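Local coordinates for protein flap endonuclease 1 (Methanocaldococcus jannaschii, PDB 1A76) that cuts the 5'-overhanging flaps left by displacement synthesis, acting as a structure-specific 5'-flap endonuclease and 5'-3' exonuclease in DNA replication and repair, at residues P75-G81 against I144-P150; D206-S210 against Y239-R243; F62-I66 against R300-V305; D173-L177 against E196-L200. All blocks are in the same frame, centred on the assembly; numbering follows the deposited sequence.

Contact 1. Residues P75-G81 against I144-P150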
loop_
_atom_site.group_PDB
_atom_site.type_symbol
_atom_site.label_atom_id
_atom_site.label_comp_id
_atom_site.label_asym_id
_atom_site.label_seq_id
_atom_site.Cartn_x
_atom_site.Cartn_y
_atom_site.Cartn_z
ATOM N N PRO A 75 4.263 13.988 1.067
ATOM C CA PRO A 75 4.262 12.531 1.111
ATOM C C PRO A 75 5.635 11.872 1.013
ATOM O O PRO A 75 6.602 12.432 0.471
ATOM C CB PRO A 75 3.394 12.165 -0.085
ATOM C CG PRO A 75 3.746 13.258 -1.114
ATOM C CD PRO A 75 4.274 14.465 -0.330
ATOM N N ILE A 76 5.707 10.674 1.572
ATOM C CA ILE A 76 6.904 9.869 1.491
ATOM C C ILE A 76 6.326 8.538 1.021
ATOM O O ILE A 76 5.390 8.008 1.628
ATOM C CB ILE A 76 7.626 9.722 2.860
ATOM C CG1 ILE A 76 8.811 8.769 2.699
ATOM C CG2 ILE A 76 6.653 9.236 3.934
ATOM C CD1 ILE A 76 10.044 9.161 3.492
ATOM N N TRP A 77 6.859 8.023 -0.082
ATOM C CA TRP A 77 6.377 6.776 -0.649
ATOM C C TRP A 77 7.036 5.561 -0.003
ATOM O O TRP A 77 8.253 5.519 0.193
ATOM C CB TRP A 77 6.622 6.772 -2.165
ATOM C CG TRP A 77 5.658 7.640 -2.907
ATOM C CD1 TRP A 77 5.618 9.010 -2.914
ATOM C CD2 TRP A 77 4.570 7.203 -3.729
ATOM N NE1 TRP A 77 4.572 9.444 -3.688
ATOM C CE2 TRP A 77 3.913 8.359 -4.202
ATOM C CE3 TRP A 77 4.084 5.942 -4.114
ATOM C CZ2 TRP A 77 2.792 8.296 -5.044
ATOM C CZ3 TRP A 77 2.972 5.879 -4.944
ATOM C CH2 TRP A 77 2.338 7.051 -5.404
ATOM N N VAL A 78 6.222 4.572 0.334
ATOM C CA VAL A 78 6.727 3.360 0.954
ATOM C C VAL A 78 6.454 2.149 0.080
ATOM O O VAL A 78 5.300 1.820 -0.228
ATOM C CB VAL A 78 6.095 3.137 2.340
ATOM C CG1 VAL A 78 6.818 2.027 3.058
ATOM C CG2 VAL A 78 6.173 4.403 3.156
ATOM N N PHE A 79 7.531 1.475 -0.316
ATOM C CA PHE A 79 7.409 0.307 -1.159
ATOM C C PHE A 79 7.670 -0.975 -0.384
ATOM O O PHE A 79 8.216 -0.939 0.717
ATOM C CB PHE A 79 8.343 0.457 -2.356
ATOM C CG PHE A 79 7.935 1.568 -3.289
ATOM C CD1 PHE A 79 6.990 1.340 -4.296
ATOM C CD2 PHE A 79 8.471 2.848 -3.147
ATOM C CE1 PHE A 79 6.584 2.371 -5.147
ATOM C CE2 PHE A 79 8.075 3.888 -3.989
ATOM C CZ PHE A 79 7.130 3.652 -4.991
ATOM N N ASP A 80 7.244 -2.096 -0.954
ATOM C CA ASP A 80 7.389 -3.401 -0.314
ATOM C C ASP A 80 8.812 -3.932 -0.365
ATOM O O ASP A 80 9.247 -4.663 0.529
ATOM C CB ASP A 80 6.481 -4.437 -0.996
ATOM C CG ASP A 80 5.030 -4.335 -0.564
ATOM O OD1 ASP A 80 4.739 -3.641 0.419
ATOM O OD2 ASP A 80 4.169 -4.957 -1.214
ATOM N N GLY A 81 9.550 -3.560 -1.403
ATOM C CA GLY A 81 10.890 -4.101 -1.544
ATOM C C GLY A 81 10.608 -5.524 -1.994
ATOM O O GLY A 81 10.805 -6.491 -1.257
ATOM N N ILE A 144 11.122 13.301 -4.820
ATOM C CA ILE A 144 10.206 12.806 -3.787
ATOM C C ILE A 144 10.816 11.564 -3.127
ATOM O O ILE A 144 11.108 10.575 -3.797
ATOM C CB ILE A 144 8.833 12.401 -4.384
ATOM C CG1 ILE A 144 8.264 13.530 -5.265
ATOM C CG2 ILE A 144 7.880 12.011 -3.252
ATOM C CD1 ILE A 144 8.127 14.876 -4.564
ATOM N N PRO A 145 10.948 11.581 -1.796
ATOM C CA PRO A 145 11.531 10.449 -1.071
ATOM C C PRO A 145 10.670 9.198 -0.955
ATOM O O PRO A 145 9.443 9.275 -0.831
ATOM C CB PRO A 145 11.847 11.042 0.297
ATOM C CG PRO A 145 10.775 12.075 0.484
ATOM C CD PRO A 145 10.529 12.657 -0.879
ATOM N N TYR A 146 11.328 8.047 -1.001
ATOM C CA TYR A 146 10.646 6.775 -0.859
ATOM C C TYR A 146 11.458 5.853 0.026
ATOM O O TYR A 146 12.645 6.072 0.238
ATOM C CB TYR A 146 10.384 6.109 -2.224
ATOM C CG TYR A 146 11.594 5.619 -3.008
ATOM C CD1 TYR A 146 12.199 4.387 -2.722
ATOM C CD2 TYR A 146 12.089 6.357 -4.086
ATOM C CE1 TYR A 146 13.268 3.903 -3.497
ATOM C CE2 TYR A 146 13.148 5.884 -4.863
ATOM C CZ TYR A 146 13.730 4.663 -4.566
ATOM O OH TYR A 146 14.767 4.212 -5.349
ATOM N N VAL A 147 10.795 4.842 0.573
ATOM C CA VAL A 147 11.442 3.860 1.421
ATOM C C VAL A 147 11.132 2.494 0.855
ATOM O O VAL A 147 10.052 2.263 0.322
ATOM C CB VAL A 147 10.895 3.858 2.872
ATOM C CG1 VAL A 147 11.981 3.340 3.835
ATOM C CG2 VAL A 147 10.417 5.222 3.268
ATOM N N GLU A 148 12.096 1.594 0.944
ATOM C CA GLU A 148 11.888 0.234 0.505
ATOM C C GLU A 148 11.850 -0.513 1.835
ATOM O O GLU A 148 12.874 -0.722 2.482
ATOM C CB GLU A 148 13.048 -0.204 -0.391
ATOM C CG GLU A 148 13.331 0.830 -1.478
ATOM C CD GLU A 148 14.433 0.426 -2.436
ATOM O OE1 GLU A 148 14.117 -0.213 -3.461
ATOM O OE2 GLU A 148 15.612 0.760 -2.171
ATOM N N ALA A 149 10.645 -0.855 2.271
ATOM C CA ALA A 149 10.465 -1.553 3.534
ATOM C C ALA A 149 11.141 -2.921 3.536
ATOM O O ALA A 149 11.351 -3.518 2.482
ATOM C CB ALA A 149 8.970 -1.718 3.824
ATOM N N PRO A 150 11.511 -3.420 4.731
ATOM C CA PRO A 150 12.154 -4.734 4.857
ATOM C C PRO A 150 11.218 -5.802 4.294
ATOM O O PRO A 150 11.658 -6.792 3.723
ATOM C CB PRO A 150 12.355 -4.903 6.362
ATOM C CG PRO A 150 12.257 -3.531 6.935
ATOM C CD PRO A 150 11.360 -2.745 6.034
#
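Trp-77, Val-78 and Phe-79 pair in register with Tyr-146, Val-147 and Glu-148 as two parallel strands, which join the N-domain to the I-domain at one edge of the central sheet of this PIN-like nuclease fold. Four backbone bonds make the ladder. Trp-77 N donates to Pro-145 O (3.0 Å), Val-147 N to Trp-77 O (2.7 Å), Phe-79 N to Val-147 O and Ala-149 N to Phe-79 O, so Trp-77, Val-147 and Phe-79 each use both N and O.

The tightly packed part takes in Ile-76, Val-78 and Val-147. Ile-76 CG1, anti to the backbone N (chi1 176°), lies 3.9 Å from Val-147 CG2, and helix 153-162 closes over this layer through Met-160 and Gln-156. On the other face Trp-77 and Phe-79 are equally buried, beneath helix 28-38, and Ile-144 CG2 meets the indole at Trp-77 CD1 (3.8 Å). The solvent side belongs to the edge strand. Tyr-146, partly exposed, turns the end of its side chain away from the first strand, offering its ring face to the edge of Phe-79 in an offset T-shaped pair, with planes at 89°. Glu-148 is exposed and forms a salt bridge with Lys-136.

Past the last rung lies Asp-80, a predicted magnesium ligand, whose OD1 accepts a hydrogen bond from Gly-153 N. There the ladder stops: Asp-80 O and Ala-149 O, two acceptors, stand 3.1 Å apart with no hydrogen bond between them.

Contact 2. Residues D206-S210 against Y239-R243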
loop_
_atom_site.group_PDB
_atom_site.type_symbol
_atom_site.label_atom_id
_atom_site.label_comp_id
_atom_site.label_asym_id
_atom_site.label_seq_id
_atom_site.Cartn_x
_atom_site.Cartn_y
_atom_site.Cartn_z
ATOM N N ASP A 206 -14.710 3.504 20.655
ATOM C CA ASP A 206 -16.102 3.362 20.235
ATOM C C ASP A 206 -16.602 1.924 20.270
ATOM O O ASP A 206 -17.729 1.678 20.689
ATOM C CB ASP A 206 -16.292 3.930 18.830
ATOM C CG ASP A 206 -16.328 5.438 18.823
ATOM O OD1 ASP A 206 -15.948 6.033 19.861
ATOM O OD2 ASP A 206 -16.727 6.025 17.794
ATOM N N LEU A 207 -15.769 0.983 19.824
ATOM C CA LEU A 207 -16.145 -0.432 19.806
ATOM C C LEU A 207 -15.829 -1.133 21.130
ATOM O O LEU A 207 -16.250 -2.266 21.363
ATOM C CB LEU A 207 -15.435 -1.161 18.658
ATOM C CG LEU A 207 -15.967 -0.921 17.235
ATOM C CD1 LEU A 207 -15.108 -1.673 16.231
ATOM C CD2 LEU A 207 -17.400 -1.393 17.123
ATOM N N ARG A 208 -15.080 -0.459 21.991
ATOM C CA ARG A 208 -14.722 -1.010 23.292
ATOM C C ARG A 208 -13.806 -2.221 23.161
ATOM O O ARG A 208 -14.015 -3.233 23.816
ATOM C CB ARG A 208 -15.982 -1.403 24.066
ATOM C CG ARG A 208 -16.638 -0.264 24.815
ATOM C CD ARG A 208 -16.140 -0.201 26.259
ATOM N NE ARG A 208 -15.515 1.084 26.537
ATOM C CZ ARG A 208 -15.478 1.675 27.727
ATOM N NH1 ARG A 208 -16.033 1.101 28.788
ATOM N NH2 ARG A 208 -14.905 2.866 27.845
ATOM N N ILE A 209 -12.790 -2.114 22.309
ATOM C CA ILE A 209 -11.854 -3.217 22.110
ATOM C C ILE A 209 -10.400 -2.737 22.013
ATOM O O ILE A 209 -10.132 -1.554 21.806
ATOM C CB ILE A 209 -12.208 -4.036 20.829
ATOM C CG1 ILE A 209 -12.049 -3.186 19.575
ATOM C CG2 ILE A 209 -13.640 -4.516 20.906
ATOM C CD1 ILE A 209 -12.295 -3.980 18.292
ATOM N N SER A 210 -9.471 -3.669 22.189
ATOM C CA SER A 210 -8.040 -3.377 22.100
ATOM C C SER A 210 -7.575 -3.636 20.667
ATOM O O SER A 210 -8.314 -4.199 19.852
ATOM C CB SER A 210 -7.247 -4.288 23.053
ATOM O OG SER A 210 -7.233 -5.626 22.576
ATOM N N TYR A 239 -16.860 -9.987 16.453
ATOM C CA TYR A 239 -16.843 -8.961 17.498
ATOM C C TYR A 239 -17.594 -9.507 18.718
ATOM O O TYR A 239 -17.240 -9.229 19.861
ATOM C CB TYR A 239 -17.531 -7.693 16.972
ATOM C CG TYR A 239 -17.719 -6.576 17.985
ATOM C CD1 TYR A 239 -16.641 -5.796 18.408
ATOM C CD2 TYR A 239 -18.984 -6.279 18.491
ATOM C CE1 TYR A 239 -16.824 -4.738 19.311
ATOM C CE2 TYR A 239 -19.178 -5.226 19.393
ATOM C CZ TYR A 239 -18.095 -4.455 19.797
ATOM O OH TYR A 239 -18.307 -3.385 20.653
ATOM N N GLU A 240 -18.623 -10.312 18.455
ATOM C CA GLU A 240 -19.426 -10.918 19.512
ATOM C C GLU A 240 -18.577 -11.892 20.332
ATOM O O GLU A 240 -18.658 -11.914 21.561
ATOM C CB GLU A 240 -20.621 -11.637 18.877
ATOM C CG GLU A 240 -21.462 -12.492 19.806
ATOM C CD GLU A 240 -22.681 -13.039 19.092
ATOM O OE1 GLU A 240 -22.533 -14.061 18.400
ATOM O OE2 GLU A 240 -23.775 -12.446 19.207
ATOM N N LEU A 241 -17.761 -12.691 19.643
ATOM C CA LEU A 241 -16.894 -13.670 20.300
ATOM C C LEU A 241 -15.778 -12.959 21.055
ATOM O O LEU A 241 -15.357 -13.389 22.123
ATOM C CB LEU A 241 -16.297 -14.641 19.264
ATOM C CG LEU A 241 -17.294 -15.611 18.611
ATOM C CD1 LEU A 241 -16.656 -16.310 17.401
ATOM C CD2 LEU A 241 -17.770 -16.627 19.660
ATOM N N VAL A 242 -15.296 -11.861 20.492
ATOM C CA VAL A 242 -14.248 -11.085 21.135
ATOM C C VAL A 242 -14.758 -10.472 22.442
ATOM O O VAL A 242 -14.112 -10.600 23.483
ATOM C CB VAL A 242 -13.737 -9.961 20.198
ATOM C CG1 VAL A 242 -13.192 -8.786 21.019
ATOM C CG2 VAL A 242 -12.656 -10.523 19.273
ATOM N N ARG A 243 -15.916 -9.820 22.401
ATOM C CA ARG A 243 -16.461 -9.198 23.602
ATOM C C ARG A 243 -16.800 -10.239 24.671
ATOM O O ARG A 243 -16.825 -9.931 25.867
ATOM C CB ARG A 243 -17.704 -8.372 23.255
ATOM C CG ARG A 243 -17.400 -7.135 22.417
ATOM C CD ARG A 243 -16.290 -6.295 23.050
ATOM N NE ARG A 243 -16.763 -4.968 23.434
ATOM C CZ ARG A 243 -17.544 -4.723 24.480
ATOM N NH1 ARG A 243 -17.946 -5.715 25.258
ATOM N NH2 ARG A 243 -17.936 -3.486 24.745
#
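The CA atoms of Leu-207 and Tyr-239 are 8.9 Å apart, and Ile-209 comes closer to Arg-243, at 7.7 Å between CA atoms. The first segment holds the last residues of helix 200-207 and the turn that leaves it, the second a regular turn inside helix 235-244. Arg-208 takes a positive phi of 66° and is the C' residue of a Schellman motif, in which Ile-209 N returns to Leu-204 O and Arg-208 N to Glu-205 O. Leu-207 O is left at the end of the helix, where the second helix supplies its donors.

Tyr-239 reaches it by a ring carried anti to the backbone N (chi1 174°); its hydroxyl is directed at Leu-207 O as a donor, though the modelled 2.4 Å between OH and O is doubtfully short. A second, weak bond comes from Arg-243 NE to the same Leu-207 O at 3.4 Å, nearly straight and at the edge of the guanidinium. Arg-243 CG meanwhile rests on one face of the Tyr-239 ring, offset toward its rim. Leu-207 CB lies 3.9 Å from Tyr-239 CE1. Ile-209 adds to the apolar part through CG2, which meets Tyr-239 CE1 at 3.6 Å and Val-242 CG1 at 4.3 Å, while Ile-217 of helix 211-221 backs both Ile-209 and Tyr-239.

The Schellman motif ends helix 200-207, and Ser-210, its OG bonded to Asp-213 N, is the N-cap that starts helix 211-221. Helices 211-221 and 235-244 probably form the helix-three-turn-helix element of FEN1 nucleases, and the contact ties the second of them to the end of helix 200-207.

Contact 3. Residues F62-I66 against R300-V305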
loop_
_atom_site.group_PDB
_atom_site.type_symbol
_atom_site.label_atom_id
_atom_site.label_comp_id
_atom_site.label_asym_id
_atom_site.label_seq_id
_atom_site.Cartn_x
_atom_site.Cartn_y
_atom_site.Cartn_z
ATOM N N PHE A 62 3.101 10.767 -10.721
ATOM C CA PHE A 62 3.456 12.139 -11.062
ATOM C C PHE A 62 2.397 13.149 -10.647
ATOM O O PHE A 62 2.637 13.973 -9.767
ATOM C CB PHE A 62 3.710 12.234 -12.571
ATOM C CG PHE A 62 4.209 13.578 -13.026
ATOM C CD1 PHE A 62 5.463 14.044 -12.632
ATOM C CD2 PHE A 62 3.422 14.376 -13.857
ATOM C CE1 PHE A 62 5.929 15.280 -13.057
ATOM C CE2 PHE A 62 3.876 15.623 -14.295
ATOM C CZ PHE A 62 5.135 16.077 -13.892
ATOM N N TYR A 63 1.228 13.076 -11.278
ATOM C CA TYR A 63 0.127 13.999 -11.015
ATOM C C TYR A 63 -0.483 13.943 -9.624
ATOM O O TYR A 63 -0.811 14.992 -9.053
ATOM C CB TYR A 63 -0.981 13.814 -12.063
ATOM C CG TYR A 63 -0.535 14.229 -13.448
ATOM C CD1 TYR A 63 -0.276 15.569 -13.741
ATOM C CD2 TYR A 63 -0.298 13.282 -14.439
ATOM C CE1 TYR A 63 0.213 15.956 -14.979
ATOM C CE2 TYR A 63 0.193 13.658 -15.689
ATOM C CZ TYR A 63 0.448 14.995 -15.948
ATOM O OH TYR A 63 0.971 15.373 -17.156
ATOM N N LYS A 64 -0.647 12.735 -9.082
ATOM C CA LYS A 64 -1.220 12.588 -7.749
ATOM C C LYS A 64 -0.283 13.178 -6.710
ATOM O O LYS A 64 -0.723 13.877 -5.806
ATOM C CB LYS A 64 -1.478 11.115 -7.410
ATOM C CG LYS A 64 -2.783 10.852 -6.685
ATOM C CD LYS A 64 -3.975 11.297 -7.527
ATOM C CE LYS A 64 -4.931 12.159 -6.710
ATOM N NZ LYS A 64 -6.363 11.904 -7.054
ATOM N N THR A 65 1.010 12.898 -6.838
ATOM C CA THR A 65 1.986 13.428 -5.891
ATOM C C THR A 65 2.033 14.967 -5.923
ATOM O O THR A 65 2.116 15.608 -4.870
ATOM C CB THR A 65 3.407 12.860 -6.163
ATOM O OG1 THR A 65 3.402 11.436 -6.000
ATOM C CG2 THR A 65 4.421 13.460 -5.193
ATOM N N ILE A 66 1.980 15.556 -7.117
ATOM C CA ILE A 66 2.009 17.018 -7.232
ATOM C C ILE A 66 0.718 17.602 -6.656
ATOM O O ILE A 66 0.740 18.629 -5.975
ATOM C CB ILE A 66 2.177 17.481 -8.716
ATOM C CG1 ILE A 66 3.584 17.140 -9.214
ATOM C CG2 ILE A 66 1.983 18.998 -8.828
ATOM C CD1 ILE A 66 3.808 17.407 -10.712
ATOM N N ARG A 300 1.484 19.670 -20.709
ATOM C CA ARG A 300 1.031 19.339 -19.363
ATOM C C ARG A 300 2.186 18.986 -18.445
ATOM O O ARG A 300 2.252 19.454 -17.314
ATOM C CB ARG A 300 0.036 18.175 -19.401
ATOM C CG ARG A 300 -0.719 17.974 -18.103
ATOM C CD ARG A 300 -1.756 16.869 -18.229
ATOM N NE ARG A 300 -2.985 17.337 -18.862
ATOM C CZ ARG A 300 -3.347 17.050 -20.109
ATOM N NH1 ARG A 300 -2.572 16.288 -20.870
ATOM N NH2 ARG A 300 -4.485 17.521 -20.596
ATOM N N VAL A 301 3.103 18.158 -18.925
ATOM C CA VAL A 301 4.236 17.778 -18.094
ATOM C C VAL A 301 5.101 19.003 -17.785
ATOM O O VAL A 301 5.443 19.245 -16.628
ATOM C CB VAL A 301 5.077 16.652 -18.764
ATOM C CG1 VAL A 301 6.253 16.249 -17.848
ATOM C CG2 VAL A 301 4.179 15.423 -19.023
ATOM N N LYS A 302 5.424 19.790 -18.809
ATOM C CA LYS A 302 6.243 20.981 -18.605
ATOM C C LYS A 302 5.650 21.861 -17.510
ATOM O O LYS A 302 6.334 22.268 -16.565
ATOM C CB LYS A 302 6.343 21.782 -19.907
ATOM C CG LYS A 302 7.055 23.127 -19.764
ATOM C CD LYS A 302 8.521 22.920 -19.417
ATOM C CE LYS A 302 9.239 24.239 -19.120
ATOM N NZ LYS A 302 10.287 24.062 -18.057
ATOM N N LYS A 303 4.362 22.146 -17.638
ATOM C CA LYS A 303 3.673 22.980 -16.674
ATOM C C LYS A 303 3.766 22.402 -15.265
ATOM O O LYS A 303 3.977 23.131 -14.294
ATOM C CB LYS A 303 2.206 23.130 -17.078
ATOM C CG LYS A 303 1.413 24.057 -16.184
ATOM C CD LYS A 303 -0.064 23.984 -16.512
ATOM C CE LYS A 303 -0.608 25.353 -16.861
ATOM N NZ LYS A 303 -0.490 26.284 -15.700
ATOM N N HIS A 304 3.619 21.091 -15.150
ATOM C CA HIS A 304 3.671 20.479 -13.838
ATOM C C HIS A 304 5.048 20.363 -13.219
ATOM O O HIS A 304 5.179 20.528 -12.009
ATOM C CB HIS A 304 2.972 19.125 -13.869
ATOM C CG HIS A 304 1.485 19.246 -13.943
ATOM N ND1 HIS A 304 0.684 19.274 -12.821
ATOM C CD2 HIS A 304 0.659 19.420 -14.999
ATOM C CE1 HIS A 304 -0.571 19.461 -13.186
ATOM N NE2 HIS A 304 -0.612 19.551 -14.502
ATOM N N VAL A 305 6.077 20.092 -14.024
ATOM C CA VAL A 305 7.428 19.987 -13.461
ATOM C C VAL A 305 7.871 21.373 -12.994
ATOM O O VAL A 305 8.650 21.499 -12.049
ATOM C CB VAL A 305 8.467 19.408 -14.487
ATOM C CG1 VAL A 305 8.020 18.022 -14.953
ATOM C CG2 VAL A 305 8.628 20.341 -15.684
#
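His-304 receives the edge of Tyr-63 on its ring face, a T-shaped pair with centroids 4.9 Å apart and planes at 88°. Beside it the CB of His-304 fits against two more side chains of the first helix, at 3.6 Å from Phe-62 CE2 and 3.7 Å from Ile-66 CD1. The phenyl tip extends further, Phe-62 CZ reaching Val-305 CG1 at 3.6 Å and, more loosely, Val-301 CG1. At the outer border the tyrosine hydroxyl lies against the aliphatic part of Arg-300, an exposed residue.

Within helix 56-70 the groups hold one another in place: Phe-62 sets CD2 over the centre of the Tyr-63 ring, and Ile-66 CD1 rests on the face of the Phe-62 ring. Phe-62 CG is anti to the backbone N (chi1 -175°), which sends the ring out toward helix 298-315. Ile-286 and Leu-290 of helix 283-292 and Met-142 of helix 129-142 pack round the same phenyl. Short segments of the two contact helices run 11.3 Å apart between axes, at 31°.

No hydrogen bond links the two segments; ring edge and face, methyls and aliphatic chain join the C-terminal helix to the N-domain here, so the fit depends on shape rather than directed polar bonds.

Contact 4. Residues D173-L177 against E196-L200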
loop_
_atom_site.group_PDB
_atom_site.type_symbol
_atom_site.label_atom_id
_atom_site.label_comp_id
_atom_site.label_asym_id
_atom_site.label_seq_id
_atom_site.Cartn_x
_atom_site.Cartn_y
_atom_site.Cartn_z
ATOM N N ASP A 173 -6.934 0.612 1.789
ATOM C CA ASP A 173 -7.184 -0.492 2.709
ATOM C C ASP A 173 -7.178 -0.020 4.163
ATOM O O ASP A 173 -6.583 1.008 4.501
ATOM C CB ASP A 173 -6.115 -1.574 2.534
ATOM C CG ASP A 173 -6.281 -2.360 1.250
ATOM O OD1 ASP A 173 -7.286 -2.156 0.536
ATOM O OD2 ASP A 173 -5.402 -3.190 0.953
ATOM N N TYR A 174 -7.835 -0.789 5.022
ATOM C CA TYR A 174 -7.916 -0.462 6.440
ATOM C C TYR A 174 -6.835 -1.194 7.247
ATOM O O TYR A 174 -6.589 -0.878 8.404
ATOM C CB TYR A 174 -9.305 -0.834 6.981
ATOM C CG TYR A 174 -10.436 0.019 6.451
ATOM C CD1 TYR A 174 -10.710 1.269 7.002
ATOM C CD2 TYR A 174 -11.238 -0.424 5.395
ATOM C CE1 TYR A 174 -11.757 2.058 6.510
ATOM C CE2 TYR A 174 -12.285 0.365 4.902
ATOM C CZ TYR A 174 -12.535 1.594 5.463
ATOM O OH TYR A 174 -13.567 2.372 4.982
ATOM N N ASP A 175 -6.185 -2.158 6.609
ATOM C CA ASP A 175 -5.143 -2.974 7.222
ATOM C C ASP A 175 -4.044 -2.270 8.028
ATOM O O ASP A 175 -3.500 -2.853 8.958
ATOM C CB ASP A 175 -4.502 -3.847 6.146
ATOM C CG ASP A 175 -5.519 -4.700 5.411
ATOM O OD1 ASP A 175 -6.375 -4.119 4.711
ATOM O OD2 ASP A 175 -5.465 -5.944 5.531
ATOM N N ALA A 176 -3.703 -1.034 7.679
ATOM C CA ALA A 176 -2.670 -0.307 8.419
ATOM C C ALA A 176 -3.034 -0.183 9.901
ATOM O O ALA A 176 -2.163 -0.066 10.765
ATOM C CB ALA A 176 -2.485 1.084 7.819
ATOM N N LEU A 177 -4.329 -0.185 10.185
ATOM C CA LEU A 177 -4.823 -0.073 11.547
ATOM C C LEU A 177 -4.344 -1.274 12.364
ATOM O O LEU A 177 -4.010 -1.145 13.541
ATOM C CB LEU A 177 -6.359 -0.026 11.538
ATOM C CG LEU A 177 -6.999 1.203 10.871
ATOM C CD1 LEU A 177 -8.507 1.030 10.797
ATOM C CD2 LEU A 177 -6.646 2.475 11.666
ATOM N N GLU A 196 -11.260 10.124 3.489
ATOM C CA GLU A 196 -11.819 9.537 4.696
ATOM C C GLU A 196 -10.731 9.233 5.725
ATOM O O GLU A 196 -9.745 8.539 5.435
ATOM C CB GLU A 196 -12.573 8.254 4.350
ATOM C CG GLU A 196 -12.801 7.314 5.542
ATOM C CD GLU A 196 -13.620 6.089 5.162
ATOM O OE1 GLU A 196 -14.775 6.265 4.739
ATOM O OE2 GLU A 196 -13.109 4.954 5.278
ATOM N N LEU A 197 -10.921 9.752 6.929
ATOM C CA LEU A 197 -9.961 9.533 7.993
ATOM C C LEU A 197 -10.472 8.514 9.005
ATOM O O LEU A 197 -11.636 8.560 9.430
ATOM C CB LEU A 197 -9.657 10.857 8.708
ATOM C CG LEU A 197 -8.794 10.758 9.971
ATOM C CD1 LEU A 197 -7.356 10.475 9.584
ATOM C CD2 LEU A 197 -8.901 12.042 10.770
ATOM N N ILE A 198 -9.591 7.588 9.370
ATOM C CA ILE A 198 -9.898 6.569 10.369
ATOM C C ILE A 198 -8.850 6.735 11.464
ATOM O O ILE A 198 -7.648 6.630 11.203
ATOM C CB ILE A 198 -9.796 5.117 9.812
ATOM C CG1 ILE A 198 -10.779 4.904 8.656
ATOM C CG2 ILE A 198 -10.127 4.113 10.930
ATOM C CD1 ILE A 198 -10.139 4.887 7.284
ATOM N N GLU A 199 -9.300 7.034 12.679
ATOM C CA GLU A 199 -8.393 7.184 13.817
ATOM C C GLU A 199 -8.506 5.929 14.662
ATOM O O GLU A 199 -9.571 5.650 15.204
ATOM C CB GLU A 199 -8.767 8.404 14.676
ATOM C CG GLU A 199 -7.590 8.959 15.474
ATOM C CD GLU A 199 -8.006 9.797 16.678
ATOM O OE1 GLU A 199 -9.082 10.428 16.623
ATOM O OE2 GLU A 199 -7.248 9.826 17.677
ATOM N N LEU A 200 -7.409 5.186 14.777
ATOM C CA LEU A 200 -7.385 3.933 15.544
ATOM C C LEU A 200 -7.920 4.080 16.975
ATOM O O LEU A 200 -8.713 3.260 17.433
ATOM C CB LEU A 200 -5.966 3.356 15.569
ATOM C CG LEU A 200 -5.731 1.974 16.221
ATOM C CD1 LEU A 200 -6.521 0.875 15.486
ATOM C CD2 LEU A 200 -4.236 1.642 16.201
#
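Ile-198 makes apolar contacts with both Tyr-174 and Leu-177 of the 173-177 loop, its two branches parting to meet them. CD1, at the end of the CG1 branch, presses on Tyr-174 CE1 at 3.3 Å. The other branch, CG2, is anti to the backbone N and sits 3.5 Å from Leu-177 CD1, a close methyl-to-methyl approach. Leu-177 and Leu-200 lie alongside, heading opposite ways, with Leu-177 CB 4.1 Å from Leu-200 CD1. Ile-9 lies against both Tyr-174 and Leu-177.

Strand 196-199 runs antiparallel to its sheet neighbours 12-13 and 183-186, next to the outermost strand of the PIN-like domain, and Ile-198 points from it to the loop that follows parallel strand 168-170. That loop bears Asp-173 and Asp-175, predicted ligands of the second magnesium ion, and its Tyr-174 side chain is about 9 Å from a bound manganese ion. A bond from Leu-177 N to Tyr-174 O (3.0 Å) closes a turn that contains Asp-175.

Polar groups gather at the far end of the tyrosine. Glu-196, its chain extended beyond CG, brings OE2 to the edge of the ring, 2.6 Å from Tyr-174 OH, with ring and carboxylate planes 31° apart. Lys-11 NZ joins this pair, hydrogen-bonded to Tyr-174 OH and salt-bridged to Glu-196 OE2, which also forms a salt bridge with Arg-186 NE.

In the fold
Contacts 1 and 4 share the central mixed sheet, one at its outermost parallel strand 146-148 and the other at strand 196-199 near the opposite border; their centres lie 19 Å apart. Contact 3 spans the chain from helix 56-70 to helix 298-315, so the other three fall within its sequence interval, in the order 1, 4, 2. It touches contact 1 through Thr-65 against Trp-77, Ile-144 and Pro-75. Helix 200-207 follows strand 196-199 and carries contact 4 into contact 2, 17 Å away between centres. Contact 1 carries Asp-80, predicted for the first magnesium ion, and contact 4 Asp-173 and Asp-175, predicted for the second, so two parts of one sheet serve the metal site; contacts 2 and 3 lie away from it.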